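Local coordinates for uncharacterized protein (Bacteroides ovatus, PDB 4IPB) that is of unknown function but belongs to the PepSY-like family of putative beta-lactamase-inhibitor-like proteins, at residues N7-S10 against T11-K14; D132-P136 against S137-A141; W24-D28 against G29-A33; L59-L62 against D63-T66. All blocks are in the same frame, centred on the assembly; numbering follows the deposited sequence.

In the fold
All four contacts are local, and they mark helix, hairpin and loop elements around one eight-stranded antiparallel sheet. Contact 1, on helix 6-15, lies directly on contact 3, the hairpin at the start of the sheet: V8 CG1 comes within 3.5 Å of W24 CZ3, and F12 CE1 within 3.6 Å of A33 CB. The tip of that hairpin meets contact 2 near the C-terminus, where P136 CB packs 3.7 Å from Y30 CD2 and the carboxylates of D27 and D132 approach each other. Contact 4 stands apart, its centre about 26 Å from that of contact 3 and about 21 Å from that of contact 2, on the opposite side of the chain's centre from both.

Contact 1: N7-S10 against T11-K14; sequences NVQS and TFKK
T11, F12, K13 and K14 each donate a backbone bond to the residue four places back, N7 to S10, and these alpha-helical bonds are shorter in the middle (F12 N to V8 O, 2.9 Å) than at the start (T11 N to N7 O, 3.3 Å). Among the side chains Q9 reaches forward along the axis. Its CG stands anti to the backbone N (chi1 172°), and a bend at the next torsion lays the amide beside the following turn. There NE2 sits 4.0 Å from K13 CB, while OE1 comes at a slant to the phenyl ring of F12, 4.2 Å from CD2, with amide and ring planes 52° apart. Both approaches are loose.

K14 folds back over S10 instead. Its CG rests 3.4 Å from S10 O, and a bend at chi4, at the end of an otherwise extended chain, swings the ammonium group round to a water that donates to S10 O (2.8 Å) and accepts a weak bond from K14 NZ. The S10 carbonyl therefore serves both the helix and this bridge.

Other polar ends anchor the helix to loops: N7 ND2 to V48 O, T11 OG1 to G50 O and K13 NZ to P17 O. On the buried face, V8, T11 and F12 rest on F46 of strand 40-46, and the F12 ring meets both F35 of strand 30-37 and W24 of strand 23-27 edge-to-face.

Contact 2: D132-P136 against S137-A141; sequences DILGP and STFLA
P136 and L140 are joined by a bond from L140 N to P136 O of 2.7 Å, nearly straight at 160° and in the carbonyl plane. The leucine side chain returns over the proline, its CD1 4.2 Å from P136 CB. The preceding carbonyl, G135 O, takes T138 N at 2.9 Å from well above its plane, and F139 N adds a weak bond to the same oxygen. The F139 ring lies alongside L134, pointing the same way, with CZ 4.0 Å from L134 CD2. L134 O sits at the ring's edge, near its plane, and the methyl CG2 of T138 lies over the centre of one face.

These bonds belong to the single turn of helix 136-139, for which G135 occupies the N-cap position. A water lodged at its start ties the loop to the turn: it donates to D132 O, accepts from G135 N at 3.0 Å, and also bonds S137 OG and T138 OG1 (2.7 Å). S137 OG reaches it from between its own backbone N and carbonyl carbon (chi1 73°). A second water accepts from S137 N at 3.0 Å and lies beside D132 OD2.

Further out, R125 NH2 holds T138 OG1 and ties the turn to strand 121-126, while Q112 NE2 bonds I133 O and ties the loop to strand 107-115. F139 leans on M54 and L56 of strand 52-58 and on F114. The close approach of D132 OD2 to D27 OD2 probably raises the proton affinity of one of the two carboxylates.

Contact 3: W24-D28 against G29-A33; sequences WSQDD and GYYCA
G29 packs against D27 round the tip of the hairpin, its N 3.0 Å from D27 O at an angle too poor for a bond; a water that accepts from G29 N and donates to Q26 OE1 links the glutamine amide to the turn. Next, Y30 closes the turn in both directions: its N donates to D27 O, from well above that carbonyl's plane, and its O accepts from D27 N at 2.9 Å. Its ring has CD2 3.3 Å from D28 O, a close but slanting approach. D27 to Y30 make a type I' turn, with D28 and G29 both at positive phi, the classic tight connection of a two-residue beta hairpin. Here it joins strand 23-27, outermost in the sheet, to strand 30-37.

Y31 lies across from Q26 in a non-hydrogen-bonded pair. Q26 CG stands between its backbone N and carbonyl carbon (chi1 68°), and the chain, extended beyond, lays the amide alongside the Y31 ring, NE2 3.5 Å from CE2 and the planes 62° apart. C32 pairs with S25 through two backbone bonds, of which C32 N to S25 O (2.8 Å) is nearly straight. A water spans the S25 hydroxyl and C32 O. At A33 the methyl CB sits over the six-membered ring of W24, 3.6 Å from its centroid and 9° off the normal, a CH-pi contact. The neighbouring strand 40-46 takes over at the other edge, with backbone bonds from Y31 to F46 and A33 to V44.

Contact 4: L59-L62 against D63-T66; sequences LVSL and DRLT
L62 and L65 pack tightly on the inner side of the loop, where CD2 of L62 lies 3.6 Å from CD1 of L65 and the two chains slant past each other. The pair faces the protein: L62 rests on V83 of strand 82-90 and on Y70 and F73 of helix 67-75, while L65 leans on V86 and on I98 and I100 of strand 97-104. Backbone bonds brace this half, L65 N to L62 O and R64 N to S61 O, each 3.1 Å.

R64 joins the two sides. Its CB touches L59 CB at 3.8 Å, and a bend at chi2 (75°) curls the chain over L59, so that NH1 donates to L59 O at 2.9 Å. The oxygen lies in the guanidinium plane, although the nitrogen stands above the plane of the carbonyl. The bond is fairly straight, 160°, and ties the guanidinium to the start of the loop.

The outer side is looser: D63 and R64 are exposed, and D63 OD2 lies 3.7 Å from R64 NE, a long salt bridge in which no N-H points at the oxygen. One approach there is an exception. S61 OG and D63 OD1 lie 2.4 Å apart, so short that the hydrogen bond between them is doubtful in detail.

The two i-to-i+3 backbone bonds are the signature of a short 3-10 turn. It leads from strand 52-58 into helix 67-75, whose N-cap is T66, with OG1 bonded to V69 N.

Contact 1: N7-S10 against T11-K14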
# COMPACT_ATOMS: atom_id res chain seq x y z
N ASN A 7 23.16 -3.71 -2.91
CA ASN A 7 22.88 -2.26 -2.91
C ASN A 7 21.48 -1.93 -2.41
O ASN A 7 21.27 -0.90 -1.74
CB ASN A 7 23.17 -1.58 -4.25
CG ASN A 7 22.30 -2.08 -5.42
OD1 ASN A 7 21.72 -3.16 -5.39
ND2 ASN A 7 22.27 -1.28 -6.48
N VAL A 8 20.55 -2.82 -2.69
CA VAL A 8 19.20 -2.71 -2.19
C VAL A 8 19.11 -2.90 -0.66
O VAL A 8 18.51 -2.09 0.06
CB VAL A 8 18.30 -3.72 -2.95
CG1 VAL A 8 16.94 -3.84 -2.28
CG2 VAL A 8 18.19 -3.32 -4.42
N GLN A 9 19.79 -3.94 -0.18
CA GLN A 9 19.90 -4.23 1.23
C GLN A 9 20.52 -3.07 1.99
O GLN A 9 20.03 -2.69 3.06
CB GLN A 9 20.68 -5.51 1.48
CG GLN A 9 20.99 -5.76 2.95
CD GLN A 9 19.77 -5.85 3.84
OE1 GLN A 9 18.68 -6.19 3.40
NE2 GLN A 9 19.95 -5.54 5.12
N SER A 10 21.52 -2.43 1.41
CA SER A 10 22.19 -1.30 2.05
C SER A 10 21.23 -0.14 2.28
O SER A 10 21.15 0.46 3.39
CB SER A 10 23.34 -0.83 1.16
OG SER A 10 24.01 0.28 1.74
N THR A 11 20.46 0.18 1.25
CA THR A 11 19.50 1.29 1.40
C THR A 11 18.43 0.90 2.39
O THR A 11 18.04 1.70 3.27
CB THR A 11 18.84 1.63 0.07
OG1 THR A 11 19.86 1.97 -0.86
CG2 THR A 11 17.93 2.81 0.28
N PHE A 12 17.98 -0.37 2.33
CA PHE A 12 16.91 -0.82 3.23
C PHE A 12 17.35 -0.72 4.68
O PHE A 12 16.58 -0.31 5.55
CB PHE A 12 16.44 -2.24 2.89
CG PHE A 12 15.43 -2.77 3.84
CD1 PHE A 12 14.11 -2.39 3.75
CD2 PHE A 12 15.83 -3.57 4.90
CE1 PHE A 12 13.18 -2.89 4.66
CE2 PHE A 12 14.93 -4.02 5.81
CZ PHE A 12 13.58 -3.67 5.67
N LYS A 13 18.58 -1.11 4.94
CA LYS A 13 19.13 -1.10 6.30
C LYS A 13 19.23 0.32 6.83
O LYS A 13 19.07 0.55 8.04
CB LYS A 13 20.48 -1.80 6.34
CG LYS A 13 21.14 -1.89 7.72
CD LYS A 13 20.42 -2.94 8.55
CE LYS A 13 20.98 -3.15 9.94
NZ LYS A 13 20.06 -4.16 10.53
N LYS A 14 19.46 1.30 5.96
CA LYS A 14 19.40 2.70 6.40
C LYS A 14 17.99 3.20 6.73
O LYS A 14 17.79 3.92 7.74
CB LYS A 14 20.04 3.59 5.37
CG LYS A 14 21.54 3.31 5.25
CD LYS A 14 22.16 4.31 4.31
CE LYS A 14 23.66 4.13 4.39
NZ LYS A 14 24.03 3.06 3.44
O HOH W 1 23.38 0.20 5.12

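Contact 2: D132-P136 against S137-A141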
# COMPACT_ATOMS: atom_id res chain seq x y z
N ASP A 132 -2.46 -9.62 -6.89
CA ASP A 132 -1.33 -8.70 -7.00
C ASP A 132 -1.89 -7.29 -7.23
O ASP A 132 -1.62 -6.65 -8.26
CB ASP A 132 -0.39 -9.12 -8.16
CG ASP A 132 0.78 -8.17 -8.36
OD1 ASP A 132 1.04 -7.32 -7.47
OD2 ASP A 132 1.43 -8.29 -9.43
N ILE A 133 -2.64 -6.78 -6.25
CA ILE A 133 -3.32 -5.51 -6.47
C ILE A 133 -2.66 -4.28 -5.84
O ILE A 133 -3.23 -3.18 -5.89
CB ILE A 133 -4.77 -5.56 -6.02
CG1 ILE A 133 -4.91 -5.91 -4.57
CG2 ILE A 133 -5.51 -6.58 -6.90
CD1 ILE A 133 -6.34 -5.93 -4.05
N LEU A 134 -1.49 -4.46 -5.23
CA LEU A 134 -0.77 -3.32 -4.68
C LEU A 134 0.72 -3.30 -5.11
O LEU A 134 1.57 -2.84 -4.36
CB LEU A 134 -0.88 -3.38 -3.16
CG LEU A 134 -2.25 -3.01 -2.54
CD1 LEU A 134 -2.22 -3.40 -1.07
CD2 LEU A 134 -2.66 -1.56 -2.78
N GLY A 135 1.01 -3.79 -6.30
CA GLY A 135 2.40 -3.81 -6.83
C GLY A 135 2.79 -2.74 -7.82
O GLY A 135 2.03 -1.79 -8.08
N PRO A 136 4.00 -2.85 -8.38
CA PRO A 136 4.48 -1.90 -9.39
C PRO A 136 3.47 -1.65 -10.51
O PRO A 136 3.31 -0.49 -10.94
CB PRO A 136 5.73 -2.59 -9.91
CG PRO A 136 6.28 -3.19 -8.67
CD PRO A 136 5.08 -3.78 -8.00
N SER A 137 2.80 -2.69 -10.97
CA SER A 137 1.86 -2.49 -12.09
C SER A 137 0.71 -1.56 -11.73
O SER A 137 0.11 -0.91 -12.62
CB SER A 137 1.36 -3.81 -12.64
OG SER A 137 0.44 -4.44 -11.78
N THR A 138 0.39 -1.46 -10.44
CA THR A 138 -0.68 -0.55 -10.01
C THR A 138 -0.23 0.89 -9.87
O THR A 138 -1.00 1.83 -10.13
CB THR A 138 -1.27 -1.09 -8.70
OG1 THR A 138 -1.89 -2.37 -8.94
CG2 THR A 138 -2.27 -0.16 -8.06
N PHE A 139 1.02 1.11 -9.43
CA PHE A 139 1.50 2.45 -9.11
C PHE A 139 2.65 3.01 -9.94
O PHE A 139 2.76 4.23 -10.06
CB PHE A 139 1.95 2.46 -7.64
CG PHE A 139 0.86 2.14 -6.68
CD1 PHE A 139 -0.19 3.05 -6.46
CD2 PHE A 139 0.81 0.94 -6.04
CE1 PHE A 139 -1.19 2.72 -5.53
CE2 PHE A 139 -0.21 0.59 -5.18
CZ PHE A 139 -1.21 1.51 -4.91
N LEU A 140 3.51 2.15 -10.49
CA LEU A 140 4.79 2.59 -11.06
C LEU A 140 4.89 2.47 -12.59
O LEU A 140 5.91 2.83 -13.18
CB LEU A 140 5.94 1.82 -10.47
CG LEU A 140 6.08 1.94 -8.95
CD1 LEU A 140 7.20 1.03 -8.49
CD2 LEU A 140 6.32 3.37 -8.51
N ALA A 141 3.85 1.93 -13.22
CA ALA A 141 3.84 1.80 -14.69
C ALA A 141 2.95 2.88 -15.31
O ALA A 141 3.39 4.01 -15.51
CB ALA A 141 3.37 0.40 -15.08
O HOH W 2 -0.16 -4.38 -8.96
O HOH W 3 2.96 -5.60 -10.36

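Contact 3: W24-D28 against G29-A33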
# COMPACT_ATOMS: atom_id res chain seq x y z
N TRP A 24 11.94 -10.97 1.27
CA TRP A 24 12.21 -10.25 0.01
C TRP A 24 11.68 -11.04 -1.22
O TRP A 24 11.77 -12.24 -1.30
CB TRP A 24 13.70 -10.04 -0.17
CG TRP A 24 14.32 -9.06 0.73
CD1 TRP A 24 14.92 -9.32 1.91
CD2 TRP A 24 14.47 -7.67 0.48
NE1 TRP A 24 15.43 -8.14 2.43
CE2 TRP A 24 15.15 -7.12 1.57
CE3 TRP A 24 14.08 -6.82 -0.59
CZ2 TRP A 24 15.52 -5.76 1.60
CZ3 TRP A 24 14.41 -5.47 -0.52
CH2 TRP A 24 15.10 -4.97 0.56
N SER A 25 11.18 -10.29 -2.20
CA SER A 25 10.75 -10.81 -3.50
C SER A 25 11.00 -9.75 -4.55
O SER A 25 11.44 -8.64 -4.21
CB SER A 25 9.24 -11.11 -3.45
OG SER A 25 8.50 -9.89 -3.18
N GLN A 26 10.74 -10.08 -5.82
CA GLN A 26 10.79 -9.05 -6.86
C GLN A 26 9.65 -9.20 -7.85
O GLN A 26 9.07 -10.28 -8.00
CB GLN A 26 12.16 -9.04 -7.58
CG GLN A 26 12.51 -10.24 -8.43
CD GLN A 26 13.85 -10.04 -9.17
OE1 GLN A 26 13.90 -9.49 -10.30
NE2 GLN A 26 14.91 -10.48 -8.57
N ASP A 27 9.30 -8.08 -8.51
CA ASP A 27 8.19 -8.02 -9.47
C ASP A 27 8.47 -6.88 -10.42
O ASP A 27 8.74 -5.77 -9.96
CB ASP A 27 6.89 -7.76 -8.72
CG ASP A 27 5.61 -7.93 -9.56
OD1 ASP A 27 5.66 -8.57 -10.63
OD2 ASP A 27 4.56 -7.42 -9.12
N ASP A 28 8.45 -7.18 -11.73
CA ASP A 28 8.56 -6.13 -12.76
C ASP A 28 9.87 -5.37 -12.59
O ASP A 28 9.94 -4.17 -12.89
CB ASP A 28 7.34 -5.18 -12.72
CG ASP A 28 6.06 -5.83 -13.28
OD1 ASP A 28 6.14 -6.91 -13.91
OD2 ASP A 28 4.98 -5.25 -13.10
N GLY A 29 10.89 -6.07 -12.09
CA GLY A 29 12.22 -5.50 -11.94
C GLY A 29 12.49 -4.70 -10.70
O GLY A 29 13.59 -4.12 -10.52
N TYR A 30 11.49 -4.65 -9.81
CA TYR A 30 11.62 -3.90 -8.53
C TYR A 30 11.71 -4.97 -7.40
O TYR A 30 11.20 -6.10 -7.56
CB TYR A 30 10.40 -3.01 -8.32
CG TYR A 30 10.25 -1.92 -9.33
CD1 TYR A 30 10.97 -0.77 -9.22
CD2 TYR A 30 9.40 -2.06 -10.40
CE1 TYR A 30 10.85 0.29 -10.14
CE2 TYR A 30 9.28 -1.04 -11.34
CZ TYR A 30 9.99 0.14 -11.19
OH TYR A 30 9.87 1.14 -12.11
N TYR A 31 12.34 -4.64 -6.29
CA TYR A 31 12.54 -5.53 -5.15
C TYR A 31 11.65 -5.07 -3.99
O TYR A 31 11.60 -3.82 -3.73
CB TYR A 31 14.01 -5.46 -4.67
CG TYR A 31 14.93 -5.88 -5.77
CD1 TYR A 31 15.37 -4.95 -6.75
CD2 TYR A 31 15.27 -7.19 -5.94
CE1 TYR A 31 16.17 -5.35 -7.82
CE2 TYR A 31 16.05 -7.58 -7.00
CZ TYR A 31 16.49 -6.65 -7.93
OH TYR A 31 17.26 -7.05 -9.02
N CYS A 32 11.02 -6.01 -3.31
CA CYS A 32 10.06 -5.70 -2.25
C CYS A 32 10.50 -6.35 -0.97
O CYS A 32 10.72 -7.57 -0.95
CB CYS A 32 8.70 -6.22 -2.63
SG CYS A 32 7.43 -5.99 -1.35
N ALA A 33 10.58 -5.56 0.10
CA ALA A 33 10.84 -6.00 1.46
C ALA A 33 9.52 -5.98 2.26
O ALA A 33 8.90 -4.89 2.40
CB ALA A 33 11.84 -5.07 2.13
O HOH W 4 8.30 -9.58 -0.51
O HOH W 5 11.34 -8.81 -11.56

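Contact 4: L59-L62 against D63-T66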
# COMPACT_ATOMS: atom_id res chain seq x y z
N LEU A 59 -2.69 -0.02 7.16
CA LEU A 59 -3.34 0.67 8.26
C LEU A 59 -4.58 -0.06 8.79
O LEU A 59 -5.00 0.21 9.90
CB LEU A 59 -3.73 2.08 7.83
CG LEU A 59 -2.61 3.04 7.39
CD1 LEU A 59 -3.15 4.40 6.99
CD2 LEU A 59 -1.59 3.19 8.48
N VAL A 60 -5.11 -1.00 7.99
CA VAL A 60 -6.15 -1.98 8.39
C VAL A 60 -7.56 -1.35 8.45
O VAL A 60 -8.49 -1.87 7.83
CB VAL A 60 -5.84 -2.69 9.72
CG1 VAL A 60 -6.90 -3.75 10.03
CG2 VAL A 60 -4.45 -3.31 9.71
N SER A 61 -7.69 -0.27 9.19
CA SER A 61 -9.02 0.25 9.53
C SER A 61 -9.18 1.76 9.45
O SER A 61 -8.20 2.50 9.44
CB SER A 61 -9.41 -0.23 10.91
OG SER A 61 -8.40 0.05 11.86
N LEU A 62 -10.44 2.22 9.42
CA LEU A 62 -10.77 3.63 9.18
C LEU A 62 -10.34 4.56 10.29
O LEU A 62 -10.12 5.75 10.03
CB LEU A 62 -12.27 3.80 8.99
CG LEU A 62 -12.92 3.17 7.75
CD1 LEU A 62 -14.40 3.47 7.84
CD2 LEU A 62 -12.31 3.65 6.43
N ASP A 63 -10.18 4.01 11.49
CA ASP A 63 -9.71 4.82 12.61
C ASP A 63 -8.29 5.37 12.38
O ASP A 63 -7.90 6.35 13.00
CB ASP A 63 -9.82 4.03 13.91
CG ASP A 63 -9.13 2.68 13.85
OD1 ASP A 63 -9.52 1.82 13.02
OD2 ASP A 63 -8.18 2.49 14.65
N ARG A 64 -7.52 4.72 11.50
CA ARG A 64 -6.14 5.16 11.21
C ARG A 64 -6.06 6.27 10.20
O ARG A 64 -4.98 6.83 9.99
CB ARG A 64 -5.29 3.97 10.72
CG ARG A 64 -4.58 3.21 11.82
CD ARG A 64 -5.47 2.32 12.62
NE ARG A 64 -4.70 1.73 13.72
CZ ARG A 64 -4.00 0.59 13.66
NH1 ARG A 64 -3.94 -0.15 12.54
NH2 ARG A 64 -3.33 0.18 14.74
N LEU A 65 -7.18 6.59 9.55
CA LEU A 65 -7.21 7.71 8.60
C LEU A 65 -7.21 9.06 9.26
O LEU A 65 -7.71 9.19 10.37
CB LEU A 65 -8.42 7.64 7.69
CG LEU A 65 -8.57 6.36 6.88
CD1 LEU A 65 -9.93 6.34 6.26
CD2 LEU A 65 -7.48 6.30 5.83
N THR A 66 -6.69 10.08 8.56
CA THR A 66 -6.88 11.45 8.97
C THR A 66 -8.36 11.80 8.92
O THR A 66 -9.13 11.19 8.16
CB THR A 66 -6.13 12.45 8.07
OG1 THR A 66 -6.63 12.37 6.72
CG2 THR A 66 -4.65 12.14 8.08